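LYND (Lyngbya aestuarii, PDB 4V1T) probably catalyses the ATP-dependent cyclodehydration that turns cysteines of a precursor peptide into thiazoline rings, as in other YcaO enzymes of cyanobactin biosynthesis. Local coordinates at residues Lys318-Gln321 with His322-Phe325; Gly554-Leu557 with Trp558-Arg562. One frame throughout, in Å; residues are numbered along the deposited sequence.

Followed from the N terminus, the chain supplies Cys203 and Cys206, and much later Cys311 and Cys314, to the zinc ion, and a few residues on winds into helix 319-324, the site of interaction 1. That short helix lies against loops around Asp435 and Thr721, so it joins the zinc-bearing part of the chain to the YcaO part. Interaction 2 comes much later, at the C-terminal end of the long helix 538-561, packed on strand 621-626, helix 748-755 and the last residues of the chain. Each closes only a helical turn or so. The two run in series, neither nesting nor crossing, with nearest atoms about 28 Å apart.

Interaction 1: residues Lys318-Gln321 with His322-Phe325; sequences KILQ and HRGF
Leu320 and Arg323 lie side by side on helix 319-324, a helix of less than two turns with Lys318 at its N-cap. Arg323 can be followed from root to tip. Its CB rests 3.5 Å from Ile319 O, the carbonyl that also accepts the hydrogen bond from Arg323 N. With CG anti to the backbone N (chi1 -175°), the chain runs extended until a bend at chi3 (83°) brings NE to 4.1 Å from Leu320 CD2. That methyl then covers one face of the guanidinium, offset toward its rim, 3.4 Å from Arg323 CZ and 3.2 Å from Arg323 NH2. Beyond it, NH1 donates to Thr721 O, while NH2 has a long, weak ion pair with Asp719.

One residue further on from Leu320, the Gln321 amide comes in obliquely at the rim of the Phe325 ring, the planes 41° apart, with Gln321 NE2 3.4 Å from Phe325 CE1; Gln321 OE1 is bonded to Arg438 N. Cut back to an alanine, Phe325 would lose its ring, which would probably leave the amide without this aromatic neighbour and open a gap beside Pro437. At the ring edge, Phe325 CD1 sits 3.2 Å from Gln321 O, which lies in the plane of the ring.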
ATOM      1  N   LYS B 318     -28.950 -21.559   1.758  1.00 60.44           N
ATOM      2  CA  LYS B 318     -29.351 -22.188   3.008  1.00 67.41           C
ATOM      3  C   LYS B 318     -28.172 -22.717   3.819  1.00 59.80           C
ATOM      4  O   LYS B 318     -28.346 -23.580   4.678  1.00 59.61           O
ATOM      5  CB  LYS B 318     -30.348 -23.306   2.705  1.00 76.22           C
ATOM      6  CG  LYS B 318     -31.724 -22.755   2.378  1.00 83.10           C
ATOM      7  CD  LYS B 318     -32.314 -23.389   1.134  1.00 86.48           C
ATOM      8  CE  LYS B 318     -33.631 -22.732   0.753  1.00 95.14           C
ATOM      9  NZ  LYS B 318     -34.486 -23.671  -0.030  1.00105.23           N
ATOM     10  N   ILE B 319     -26.983 -22.172   3.562  1.00 53.32           N
ATOM     11  CA  ILE B 319     -25.785 -22.567   4.296  1.00 50.03           C
ATOM     12  C   ILE B 319     -25.874 -22.163   5.759  1.00 50.39           C
ATOM     13  O   ILE B 319     -25.771 -23.008   6.656  1.00 59.77           O
ATOM     14  CB  ILE B 319     -24.511 -21.969   3.662  1.00 58.06           C
ATOM     15  CG1 ILE B 319     -24.134 -22.779   2.410  1.00 61.01           C
ATOM     16  CG2 ILE B 319     -23.345 -21.960   4.662  1.00 58.46           C
ATOM     17  CD1 ILE B 319     -22.875 -22.298   1.695  1.00 62.33           C
ATOM     18  N   LEU B 320     -26.076 -20.868   5.993  1.00 47.85           N
ATOM     19  CA  LEU B 320     -26.117 -20.323   7.347  1.00 55.40           C
ATOM     20  C   LEU B 320     -27.275 -20.884   8.168  1.00 54.87           C
ATOM     21  O   LEU B 320     -27.161 -21.047   9.380  1.00 59.40           O
ATOM     22  CB  LEU B 320     -26.198 -18.804   7.288  1.00 54.74           C
ATOM     23  CG  LEU B 320     -24.917 -18.174   6.732  1.00 61.27           C
ATOM     24  CD1 LEU B 320     -25.235 -16.898   5.979  1.00 61.31           C
ATOM     25  CD2 LEU B 320     -23.933 -17.898   7.848  1.00 66.73           C
ATOM     26  N   GLN B 321     -28.389 -21.162   7.503  1.00 55.41           N
ATOM     27  CA  GLN B 321     -29.521 -21.832   8.143  1.00 60.17           C
ATOM     28  C   GLN B 321     -29.059 -23.178   8.685  1.00 66.05           C
ATOM     29  O   GLN B 321     -29.311 -23.506   9.841  1.00 61.11           O
ATOM     30  CB  GLN B 321     -30.676 -22.027   7.150  1.00 59.02           C
ATOM     31  CG  GLN B 321     -31.842 -22.873   7.667  1.00 64.04           C
ATOM     32  CD  GLN B 321     -32.625 -22.188   8.771  1.00 70.93           C
ATOM     33  OE1 GLN B 321     -32.648 -20.961   8.866  1.00 67.67           O
ATOM     34  NE2 GLN B 321     -33.282 -22.980   9.606  1.00 76.61           N
ATOM     35  N   HIS B 322     -28.371 -23.943   7.839  1.00 60.88           N
ATOM     36  CA  HIS B 322     -27.892 -25.269   8.214  1.00 65.50           C
ATOM     37  C   HIS B 322     -26.813 -25.186   9.287  1.00 52.28           C
ATOM     38  O   HIS B 322     -26.835 -25.928  10.267  1.00 72.55           O
ATOM     39  CB  HIS B 322     -27.362 -26.006   6.983  1.00 71.01           C
ATOM     40  CG  HIS B 322     -26.811 -27.364   7.279  1.00 74.34           C
ATOM     41  ND1 HIS B 322     -27.585 -28.392   7.773  1.00 78.94           N
ATOM     42  CD2 HIS B 322     -25.562 -27.865   7.142  1.00 75.65           C
ATOM     43  CE1 HIS B 322     -26.835 -29.470   7.932  1.00 79.35           C
ATOM     44  NE2 HIS B 322     -25.604 -29.177   7.555  1.00 72.36           N
ATOM     45  N   ARG B 323     -25.877 -24.267   9.107  1.00 57.35           N
ATOM     46  CA  ARG B 323     -24.741 -24.133  10.024  1.00 60.53           C
ATOM     47  C   ARG B 323     -25.150 -23.682  11.430  1.00 61.23           C
ATOM     48  O   ARG B 323     -24.521 -24.057  12.418  1.00 63.43           O
ATOM     49  CB  ARG B 323     -23.733 -23.146   9.456  1.00 64.58           C
ATOM     50  CG  ARG B 323     -22.454 -23.028  10.270  1.00 63.54           C
ATOM     51  CD  ARG B 323     -21.578 -21.911   9.734  1.00 54.79           C
ATOM     52  NE  ARG B 323     -21.987 -20.608  10.249  1.00 54.55           N
ATOM     53  CZ  ARG B 323     -21.570 -19.446   9.762  1.00 62.04           C
ATOM     54  NH1 ARG B 323     -20.735 -19.406   8.732  1.00 67.52           N
ATOM     55  NH2 ARG B 323     -22.000 -18.317  10.300  1.00 63.55           N
ATOM     56  N   GLY B 324     -26.197 -22.873  11.517  1.00 61.44           N
ATOM     57  CA  GLY B 324     -26.670 -22.376  12.806  1.00 61.66           C
ATOM     58  C   GLY B 324     -27.098 -23.474  13.766  1.00 56.85           C
ATOM     59  O   GLY B 324     -26.864 -23.386  14.972  1.00 55.67           O
ATOM     60  N   PHE B 325     -27.723 -24.517  13.228  1.00 60.33           N
ATOM     61  CA  PHE B 325     -28.220 -25.615  14.046  1.00 62.85           C
ATOM     62  C   PHE B 325     -27.195 -26.740  14.197  1.00 65.47           C
ATOM     63  O   PHE B 325     -27.492 -27.773  14.791  1.00 66.65           O
ATOM     64  CB  PHE B 325     -29.523 -26.158  13.464  1.00 63.67           C
ATOM     65  CG  PHE B 325     -30.666 -25.196  13.562  1.00 63.79           C
ATOM     66  CD1 PHE B 325     -30.850 -24.224  12.596  1.00 59.83           C
ATOM     67  CD2 PHE B 325     -31.540 -25.248  14.625  1.00 59.57           C
ATOM     68  CE1 PHE B 325     -31.898 -23.328  12.684  1.00 60.13           C
ATOM     69  CE2 PHE B 325     -32.592 -24.358  14.720  1.00 68.78           C
ATOM     70  CZ  PHE B 325     -32.768 -23.394  13.746  1.00 56.73           C
TER

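Interaction 2: residues Gly554-Leu557 with Trp558-Arg562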
ATOM      1  N   GLY B 554     -18.222  -3.711  33.617  1.00 45.06           N
ATOM      2  CA  GLY B 554     -17.376  -2.956  34.526  1.00 41.92           C
ATOM      3  C   GLY B 554     -17.627  -1.461  34.468  1.00 45.51           C
ATOM      4  O   GLY B 554     -17.694  -0.792  35.508  1.00 49.26           O
ATOM      5  N   VAL B 555     -17.765  -0.935  33.252  1.00 37.37           N
ATOM      6  CA  VAL B 555     -18.035   0.482  33.067  1.00 40.54           C
ATOM      7  C   VAL B 555     -19.400   0.819  33.652  1.00 40.89           C
ATOM      8  O   VAL B 555     -19.551   1.816  34.364  1.00 40.63           O
ATOM      9  CB  VAL B 555     -17.973   0.892  31.576  1.00 39.41           C
ATOM     10  CG1 VAL B 555     -18.485   2.319  31.378  1.00 44.77           C
ATOM     11  CG2 VAL B 555     -16.548   0.792  31.051  1.00 49.67           C
ATOM     12  N   ALA B 556     -20.385  -0.021  33.360  1.00 45.42           N
ATOM     13  CA  ALA B 556     -21.756   0.220  33.834  1.00 44.03           C
ATOM     14  C   ALA B 556     -21.797   0.353  35.352  1.00 41.63           C
ATOM     15  O   ALA B 556     -22.403   1.276  35.881  1.00 42.54           O
ATOM     16  CB  ALA B 556     -22.680  -0.897  33.379  1.00 36.88           C
ATOM     17  N   LEU B 557     -21.144  -0.574  36.041  1.00 43.18           N
ATOM     18  CA  LEU B 557     -21.107  -0.568  37.496  1.00 47.43           C
ATOM     19  C   LEU B 557     -20.523   0.735  38.004  1.00 49.88           C
ATOM     20  O   LEU B 557     -21.101   1.396  38.872  1.00 49.53           O
ATOM     21  CB  LEU B 557     -20.270  -1.746  38.012  1.00 45.19           C
ATOM     22  CG  LEU B 557     -20.813  -3.158  37.745  1.00 47.33           C
ATOM     23  CD1 LEU B 557     -19.911  -4.203  38.378  1.00 50.10           C
ATOM     24  CD2 LEU B 557     -22.243  -3.329  38.242  1.00 47.68           C
ATOM     25  N   TRP B 558     -19.371   1.101  37.456  1.00 45.69           N
ATOM     26  CA  TRP B 558     -18.667   2.305  37.873  1.00 39.27           C
ATOM     27  C   TRP B 558     -19.454   3.567  37.559  1.00 52.29           C
ATOM     28  O   TRP B 558     -19.652   4.421  38.431  1.00 41.15           O
ATOM     29  CB  TRP B 558     -17.296   2.362  37.197  1.00 45.70           C
ATOM     30  CG  TRP B 558     -16.692   3.737  37.126  1.00 38.34           C
ATOM     31  CD1 TRP B 558     -16.299   4.522  38.170  1.00 41.08           C
ATOM     32  CD2 TRP B 558     -16.390   4.471  35.931  1.00 39.40           C
ATOM     33  NE1 TRP B 558     -15.786   5.714  37.698  1.00 47.96           N
ATOM     34  CE2 TRP B 558     -15.822   5.699  36.329  1.00 44.85           C
ATOM     35  CE3 TRP B 558     -16.541   4.205  34.566  1.00 43.40           C
ATOM     36  CZ2 TRP B 558     -15.417   6.663  35.407  1.00 47.52           C
ATOM     37  CZ3 TRP B 558     -16.136   5.160  33.654  1.00 43.95           C
ATOM     38  CH2 TRP B 558     -15.580   6.376  34.078  1.00 54.43           C
ATOM     39  N   TRP B 559     -19.913   3.672  36.319  1.00 55.77           N
ATOM     40  CA  TRP B 559     -20.536   4.894  35.830  1.00 51.74           C
ATOM     41  C   TRP B 559     -21.868   5.223  36.502  1.00 48.19           C
ATOM     42  O   TRP B 559     -22.106   6.357  36.913  1.00 40.38           O
ATOM     43  CB  TRP B 559     -20.750   4.794  34.320  1.00 46.42           C
ATOM     44  CG  TRP B 559     -21.356   6.019  33.732  1.00 36.77           C
ATOM     45  CD1 TRP B 559     -22.685   6.258  33.529  1.00 40.48           C
ATOM     46  CD2 TRP B 559     -20.666   7.180  33.275  1.00 40.76           C
ATOM     47  NE1 TRP B 559     -22.863   7.495  32.969  1.00 50.54           N
ATOM     48  CE2 TRP B 559     -21.638   8.082  32.802  1.00 52.68           C
ATOM     49  CE3 TRP B 559     -19.317   7.545  33.210  1.00 46.80           C
ATOM     50  CZ2 TRP B 559     -21.305   9.326  32.283  1.00 49.28           C
ATOM     51  CZ3 TRP B 559     -18.988   8.780  32.695  1.00 48.50           C
ATOM     52  CH2 TRP B 559     -19.978   9.659  32.239  1.00 45.42           C
ATOM     53  N   TYR B 560     -22.747   4.235  36.598  1.00 45.06           N
ATOM     54  CA  TYR B 560     -24.112   4.490  37.036  1.00 46.26           C
ATOM     55  C   TYR B 560     -24.255   4.481  38.552  1.00 40.23           C
ATOM     56  O   TYR B 560     -25.162   5.116  39.090  1.00 50.76           O
ATOM     57  CB  TYR B 560     -25.067   3.487  36.384  1.00 46.37           C
ATOM     58  CG  TYR B 560     -25.183   3.732  34.905  1.00 42.75           C
ATOM     59  CD1 TYR B 560     -25.929   4.806  34.406  1.00 38.27           C
ATOM     60  CD2 TYR B 560     -24.496   2.932  33.994  1.00 44.53           C
ATOM     61  CE1 TYR B 560     -26.002   5.049  33.046  1.00 52.06           C
ATOM     62  CE2 TYR B 560     -24.570   3.166  32.642  1.00 42.68           C
ATOM     63  CZ  TYR B 560     -25.318   4.223  32.170  1.00 49.48           C
ATOM     64  OH  TYR B 560     -25.369   4.442  30.815  1.00 44.34           O
ATOM     65  N   ASN B 561     -23.361   3.782  39.242  1.00 50.93           N
ATOM     66  CA  ASN B 561     -23.274   3.910  40.695  1.00 51.28           C
ATOM     67  C   ASN B 561     -22.380   5.092  41.070  1.00 51.69           C
ATOM     68  O   ASN B 561     -22.290   5.452  42.232  1.00 41.96           O
ATOM     69  CB  ASN B 561     -22.744   2.628  41.330  1.00 54.18           C
ATOM     70  CG  ASN B 561     -23.683   1.451  41.143  1.00 52.92           C
ATOM     71  OD1 ASN B 561     -24.681   1.317  41.852  1.00 50.66           O
ATOM     72  ND2 ASN B 561     -23.360   0.584  40.194  1.00 55.56           N
ATOM     73  N   ARG B 562     -21.730   5.690  40.071  1.00 45.67           N
ATOM     74  CA  ARG B 562     -20.817   6.808  40.273  1.00 50.11           C
ATOM     75  C   ARG B 562     -19.810   6.489  41.369  1.00 53.18           C
ATOM     76  O   ARG B 562     -19.651   7.226  42.339  1.00 55.75           O
ATOM     77  CB  ARG B 562     -21.592   8.090  40.581  1.00 48.97           C
ATOM     78  CG  ARG B 562     -22.356   8.619  39.373  1.00 43.44           C
ATOM     79  CD  ARG B 562     -23.105   9.901  39.689  1.00 41.84           C
ATOM     80  NE  ARG B 562     -24.409   9.646  40.296  1.00 52.38           N
ATOM     81  CZ  ARG B 562     -25.323  10.585  40.528  1.00 57.67           C
ATOM     82  NH1 ARG B 562     -25.075  11.843  40.197  1.00 62.18           N
ATOM     83  NH2 ARG B 562     -26.492  10.267  41.073  1.00 58.10           N
TER
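Val555 and Trp558 meet obliquely on the last turns of helix 538-561, with Val555 CG1 4.2 Å from Trp558 CE3. CG1 stands anti to the backbone N (chi1 171°), which directs this methyl along the helix to the benzo part of the indole and, more loosely, to Trp559 CB. Phe624 of strand 621-626 touches both Val555 and Trp558. A second apolar pair, Ala556 CB to Tyr560 CD2 at 4.3 Å, follows one residue on, where Leu749 of helix 748-755 packs against both partners. The Tyr560 ring also turns its edge to its own turn of helix, bringing CD2 to 3.3 Å from Ala556 O, near the ring plane. Over one face of that ring comes the edge of Trp559, whose CD1 sits 3.4 Å above the plane at its centre.

The polar ends of these rings are tied to carbonyls elsewhere in the chain: Trp558 NE1 to Tyr674 O, Trp559 NE1 to Thr771 O, and Tyr560 OH to Phe740 O. Regular helical bonds run from Gly554 O, Val555 O and Ala556 O to the backbone N four residues on.

At Leu557 the pattern changes. Asn561 N reaches Leu557 O only weakly, at 3.3 Å, whereas Asn561 ND2 donates to Leu557 O at 2.7 Å. This side-chain bond is nearly straight (165°) and meets the oxygen on a lone pair, in the carbonyl plane. Asn561 ND2 also donates to Leu749 O. Arg562, with positive phi, then ends the helix as the C-prime residue of a Schellman motif. The buried amide thus probably offsets the weak bond from Asn561 N by giving Leu557 O a second, shorter donor: its nitrogen is gripped by two carbonyls, which fixes its rotation and fastens the helix end to helix 748-755.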